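Local coordinates for uncharacterized protein (Thermus thermophilus HB8, PDB 6SCE) that degrades DNA in type III CRISPR defence, as a nuclease switched on by cyclic oligoadenylate, at residues A[230-233]-A[234-238]; A[240-243]-A[244-248]. All coordinates share one frame; numbering follows the deposited sequence.

Interaction 1 (A[230-233]-A[234-238])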
loop_
_atom_site.group_PDB
_atom_site.type_symbol
_atom_site.label_atom_id
_atom_site.label_comp_id
_atom_site.label_asym_id
_atom_site.label_seq_id
_atom_site.Cartn_x
_atom_site.Cartn_y
_atom_site.Cartn_z
ATOM N N TYR A 230 -13.242 18.305 -7.041
ATOM C CA TYR A 230 -12.690 19.430 -6.334
ATOM C C TYR A 230 -13.681 20.604 -6.306
ATOM O O TYR A 230 -14.587 20.697 -7.140
ATOM C CB TYR A 230 -11.303 19.811 -6.859
ATOM C CG TYR A 230 -11.209 20.252 -8.300
ATOM C CD1 TYR A 230 -11.604 21.524 -8.683
ATOM C CD2 TYR A 230 -10.669 19.411 -9.279
ATOM C CE1 TYR A 230 -11.488 21.934 -10.003
ATOM C CE2 TYR A 230 -10.540 19.822 -10.595
ATOM C CZ TYR A 230 -10.952 21.087 -10.956
ATOM O OH TYR A 230 -10.839 21.501 -12.268
ATOM N N HIS A 231 -13.498 21.455 -5.317
ATOM C CA HIS A 231 -14.427 22.555 -5.009
ATOM C C HIS A 231 -14.136 23.780 -5.895
ATOM O O HIS A 231 -13.552 24.766 -5.447
ATOM C CB HIS A 231 -14.277 22.930 -3.547
ATOM C CG HIS A 231 -14.888 21.934 -2.602
ATOM N ND1 HIS A 231 -14.957 22.150 -1.244
ATOM C CD2 HIS A 231 -15.456 20.717 -2.820
ATOM C CE1 HIS A 231 -15.551 21.118 -0.664
ATOM N NE2 HIS A 231 -15.866 20.236 -1.596
ATOM N N LYS A 232 -14.598 23.683 -7.123
ATOM C CA LYS A 232 -14.360 24.688 -8.135
ATOM C C LYS A 232 -14.966 26.027 -7.721
ATOM O O LYS A 232 -14.364 27.062 -7.992
ATOM C CB LYS A 232 -14.910 24.254 -9.482
ATOM C CG LYS A 232 -14.321 25.073 -10.620
ATOM C CD LYS A 232 -14.866 24.637 -11.954
ATOM C CE LYS A 232 -14.096 23.457 -12.501
ATOM N NZ LYS A 232 -14.618 23.102 -13.845
ATOM N N ALA A 233 -16.118 26.005 -7.042
ATOM C CA ALA A 233 -16.724 27.241 -6.569
ATOM C C ALA A 233 -15.804 27.959 -5.572
ATOM O O ALA A 233 -15.681 29.183 -5.599
ATOM C CB ALA A 233 -18.090 26.998 -5.965
ATOM N N HIS A 234 -15.116 27.217 -4.713
ATOM C CA HIS A 234 -14.129 27.847 -3.867
ATOM C C HIS A 234 -12.974 28.476 -4.667
ATOM O O HIS A 234 -12.525 29.583 -4.345
ATOM C CB HIS A 234 -13.534 26.896 -2.838
ATOM C CG HIS A 234 -12.557 27.561 -1.930
ATOM N ND1 HIS A 234 -12.951 28.404 -0.916
ATOM C CD2 HIS A 234 -11.206 27.514 -1.880
ATOM C CE1 HIS A 234 -11.885 28.836 -0.273
ATOM N NE2 HIS A 234 -10.813 28.309 -0.839
ATOM N N LEU A 235 -12.479 27.765 -5.663
ATOM C CA LEU A 235 -11.399 28.292 -6.507
ATOM C C LEU A 235 -11.820 29.616 -7.198
ATOM O O LEU A 235 -11.008 30.538 -7.325
ATOM C CB LEU A 235 -11.021 27.291 -7.586
ATOM C CG LEU A 235 -10.346 26.000 -7.116
ATOM C CD1 LEU A 235 -10.012 25.166 -8.332
ATOM C CD2 LEU A 235 -9.138 26.277 -6.247
ATOM N N ARG A 236 -13.071 29.678 -7.640
ATOM C CA ARG A 236 -13.585 30.875 -8.293
ATOM C C ARG A 236 -13.686 32.076 -7.356
ATOM O O ARG A 236 -13.691 33.209 -7.807
ATOM C CB ARG A 236 -14.904 30.592 -8.999
ATOM C CG ARG A 236 -14.715 29.748 -10.245
ATOM C CD ARG A 236 -16.018 29.171 -10.764
ATOM N NE ARG A 236 -15.850 28.506 -12.063
ATOM C CZ ARG A 236 -16.741 27.690 -12.612
ATOM N NH1 ARG A 236 -17.872 27.402 -11.974
ATOM N NH2 ARG A 236 -16.505 27.150 -13.803
ATOM N N SER A 237 -13.724 31.822 -6.056
ATOM C CA SER A 237 -13.732 32.854 -5.040
ATOM C C SER A 237 -12.328 33.392 -4.687
ATOM O O SER A 237 -12.196 34.309 -3.865
ATOM C CB SER A 237 -14.408 32.304 -3.782
ATOM O OG SER A 237 -13.488 31.658 -2.924
ATOM N N ARG A 238 -11.289 32.810 -5.285
ATOM C CA ARG A 238 -9.924 33.179 -4.985
ATOM C C ARG A 238 -9.386 34.207 -5.998
ATOM O O ARG A 238 -9.814 34.239 -7.148
ATOM C CB ARG A 238 -8.995 31.970 -5.030
ATOM C CG ARG A 238 -9.374 30.865 -4.025
ATOM C CD ARG A 238 -9.314 31.321 -2.589
ATOM N NE ARG A 238 -10.581 31.857 -2.123
ATOM C CZ ARG A 238 -10.758 32.490 -0.965
ATOM N NH1 ARG A 238 -9.752 32.707 -0.143
ATOM N NH2 ARG A 238 -11.965 32.920 -0.630
#

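Interaction 2 (A[240-243]-A[244-248])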
loop_
_atom_site.group_PDB
_atom_site.type_symbol
_atom_site.label_atom_id
_atom_site.label_comp_id
_atom_site.label_asym_id
_atom_site.label_seq_id
_atom_site.Cartn_x
_atom_site.Cartn_y
_atom_site.Cartn_z
ATOM N N PRO A 240 -6.624 35.211 -8.628
ATOM C CA PRO A 240 -6.006 34.298 -9.609
ATOM C C PRO A 240 -4.720 33.611 -9.188
ATOM O O PRO A 240 -4.496 32.453 -9.555
ATOM C CB PRO A 240 -5.753 35.190 -10.835
ATOM C CG PRO A 240 -6.694 36.331 -10.673
ATOM C CD PRO A 240 -6.936 36.531 -9.211
ATOM N N LYS A 241 -3.871 34.299 -8.445
ATOM C CA LYS A 241 -2.629 33.723 -7.983
ATOM C C LYS A 241 -2.892 32.711 -6.851
ATOM O O LYS A 241 -2.400 31.576 -6.884
ATOM C CB LYS A 241 -1.688 34.807 -7.486
ATOM C CG LYS A 241 -0.349 34.274 -6.978
ATOM C CD LYS A 241 0.394 33.567 -8.107
ATOM C CE LYS A 241 1.879 33.430 -7.851
ATOM N NZ LYS A 241 2.150 32.209 -7.053
ATOM N N GLU A 242 -3.661 33.143 -5.868
ATOM C CA GLU A 242 -4.055 32.263 -4.757
ATOM C C GLU A 242 -4.813 31.021 -5.280
ATOM O O GLU A 242 -4.653 29.917 -4.753
ATOM C CB GLU A 242 -4.906 33.039 -3.770
ATOM C CG GLU A 242 -5.415 32.216 -2.582
ATOM C CD GLU A 242 -4.309 31.688 -1.690
ATOM O OE1 GLU A 242 -3.115 31.985 -1.897
ATOM O OE2 GLU A 242 -4.646 30.948 -0.749
ATOM N N ARG A 243 -5.619 31.201 -6.314
ATOM C CA ARG A 243 -6.320 30.103 -6.950
ATOM C C ARG A 243 -5.362 28.997 -7.402
ATOM O O ARG A 243 -5.612 27.800 -7.137
ATOM C CB ARG A 243 -7.157 30.600 -8.113
ATOM C CG ARG A 243 -7.924 29.523 -8.841
ATOM C CD ARG A 243 -8.831 30.115 -9.893
ATOM N NE ARG A 243 -9.522 29.055 -10.625
ATOM C CZ ARG A 243 -10.671 29.202 -11.274
ATOM N NH1 ARG A 243 -11.302 30.381 -11.305
ATOM N NH2 ARG A 243 -11.200 28.163 -11.897
ATOM N N GLU A 244 -4.258 29.382 -8.052
ATOM C CA GLU A 244 -3.260 28.420 -8.473
ATOM C C GLU A 244 -2.627 27.741 -7.255
ATOM O O GLU A 244 -2.341 26.544 -7.314
ATOM C CB GLU A 244 -2.112 29.071 -9.268
ATOM C CG GLU A 244 -2.481 29.733 -10.587
ATOM C CD GLU A 244 -1.261 30.451 -11.237
ATOM O OE1 GLU A 244 -0.207 30.662 -10.563
ATOM O OE2 GLU A 244 -1.362 30.811 -12.428
ATOM N N ASN A 245 -2.369 28.503 -6.199
ATOM C CA ASN A 245 -1.748 27.950 -4.995
ATOM C C ASN A 245 -2.684 26.931 -4.312
ATOM O O ASN A 245 -2.240 25.860 -3.890
ATOM C CB ASN A 245 -1.415 29.041 -3.994
ATOM C CG ASN A 245 -0.305 29.965 -4.479
ATOM O OD1 ASN A 245 0.328 29.699 -5.485
ATOM N ND2 ASN A 245 -0.065 31.033 -3.744
ATOM N N VAL A 246 -3.955 27.301 -4.195
ATOM C CA VAL A 246 -4.963 26.462 -3.529
ATOM C C VAL A 246 -5.111 25.151 -4.261
ATOM O O VAL A 246 -5.070 24.074 -3.641
ATOM C CB VAL A 246 -6.318 27.156 -3.442
ATOM C CG1 VAL A 246 -7.398 26.168 -2.981
ATOM C CG2 VAL A 246 -6.247 28.334 -2.482
ATOM N N PHE A 247 -5.252 25.237 -5.581
ATOM C CA PHE A 247 -5.414 24.071 -6.410
ATOM C C PHE A 247 -4.219 23.124 -6.378
ATOM O O PHE A 247 -4.387 21.878 -6.348
ATOM C CB PHE A 247 -5.679 24.467 -7.850
ATOM C CG PHE A 247 -6.082 23.322 -8.701
ATOM C CD1 PHE A 247 -7.190 22.556 -8.356
ATOM C CD2 PHE A 247 -5.345 22.971 -9.825
ATOM C CE1 PHE A 247 -7.565 21.471 -9.129
ATOM C CE2 PHE A 247 -5.717 21.876 -10.606
ATOM C CZ PHE A 247 -6.824 21.129 -10.256
ATOM N N ALA A 248 -3.025 23.703 -6.410
ATOM C CA ALA A 248 -1.791 22.924 -6.312
ATOM C C ALA A 248 -1.717 22.171 -4.977
ATOM O O ALA A 248 -1.262 21.030 -4.936
ATOM C CB ALA A 248 -0.567 23.836 -6.471
HETATM O O HOH W 1 -1.305 30.540 -0.770
#

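Interaction 1 (A[230-233]-A[234-238])
With CG anti to the backbone N (chi1 -163°) and chi2 straight, K232 lays CG and CD against R236, whose own chain runs extended from CG to NE after CG has settled beside the backbone N. The two cross so that K232 CD lies over one face of the guanidinium, offset toward its rim and 3.5 Å from R236 NH2. Lysine suits this place because its methylenes cover the flat cation while a bend at chi3 (-84°) turns CE and NZ onward: K232 NZ is 4.5 Å from R236 NH2, but it forms a salt bridge with D263, which probably offsets the like charges. Cutting back to an alanine is likely to strip this cover from the guanidinium and leave D263 without its mate. On another side of the turn, L235 CD1 meets Y230 CE1 obliquely at 3.9 Å, an apolar contact fit for a buried leucine. The backbone ties the turn with L235 N to H231 O at 3.2 Å and R236 N to K232 O at 2.9 Å. At the far end S237 OG donates to H234 O at 2.7 Å and is gripped side-on by R238, whose NE and NH2 each reach that OG at 3.0 Å. H231, N-cap residue and centre of an inverse gamma turn, makes this the abrupt start of a short helix directly after strand 225-229.

Interaction 2 (A[240-243]-A[244-248])
The carboxylate of E242 and the carboxamide of N245 stand almost perpendicular, their planes 81° apart, with E242 OE1 3.7 Å from N245 ND2. A water joins the two groups: it donates to E242 OE1 at 2.6 Å and accepts from N245 ND2 at a longer 3.3 Å. The other carboxylate oxygen, E242 OE2, forms a salt bridge with R249, so the two oxygens divide the water and the cation between them, while V246 CG2 only packs against E242 OE2 at 3.5 Å. A bend at chi2 (64°) swings the carboxylate forward, toward the later turn of N245 and V246, although its CB points away from them. As the third residue of the helix, this acid is also likely to be favoured by the helix dipole. N245 uses its remaining polar atom on K241, whose NZ makes a weak bond of 3.5 Å to N245 OD1; an asparagine, donor and acceptor in one group, can thus serve the water and the lysine together. E244, one turn after P240, brings OE1 to 4.5 Å from K241 NZ, beyond a salt bridge yet probably near enough for attraction. Proline fits the first position, where no earlier helical carbonyl awaits a backbone N-H, and H239 ND1 is hydrogen-bonded to K241 N just inside. Further along, V246 N reaches E242 O at 2.8 Å in a nearly straight bond, the regular pattern of an alpha helix. These are the first turns of helix 240-257, which follows the short helix 232-236, rests R243, V246 and F247 against it, and links the parallel neighbours 225-229 and 260-262 in a beta-alpha-beta crossover.

Overall arrangement
Interaction 1 closes just before interaction 2 opens, and their centres lie 10 Å apart, so the chain folds its short helix against the start of the longer one. Apolar packing joins them where L235 CD2 meets V246 CG1 at 3.7 Å, and the rings of Y230 and F247 meet edge-to-face. R243 spans the more exposed border: its CD lies 3.4 Å from L235 O, and its NH1 lies 3.6 Å from R236 CG. Both contacts belong to the crossover between strands 225-229 and 260-262. Their nearest atoms remain about 21 and 22 Å from the bound nucleic acid, so neither touches it directly.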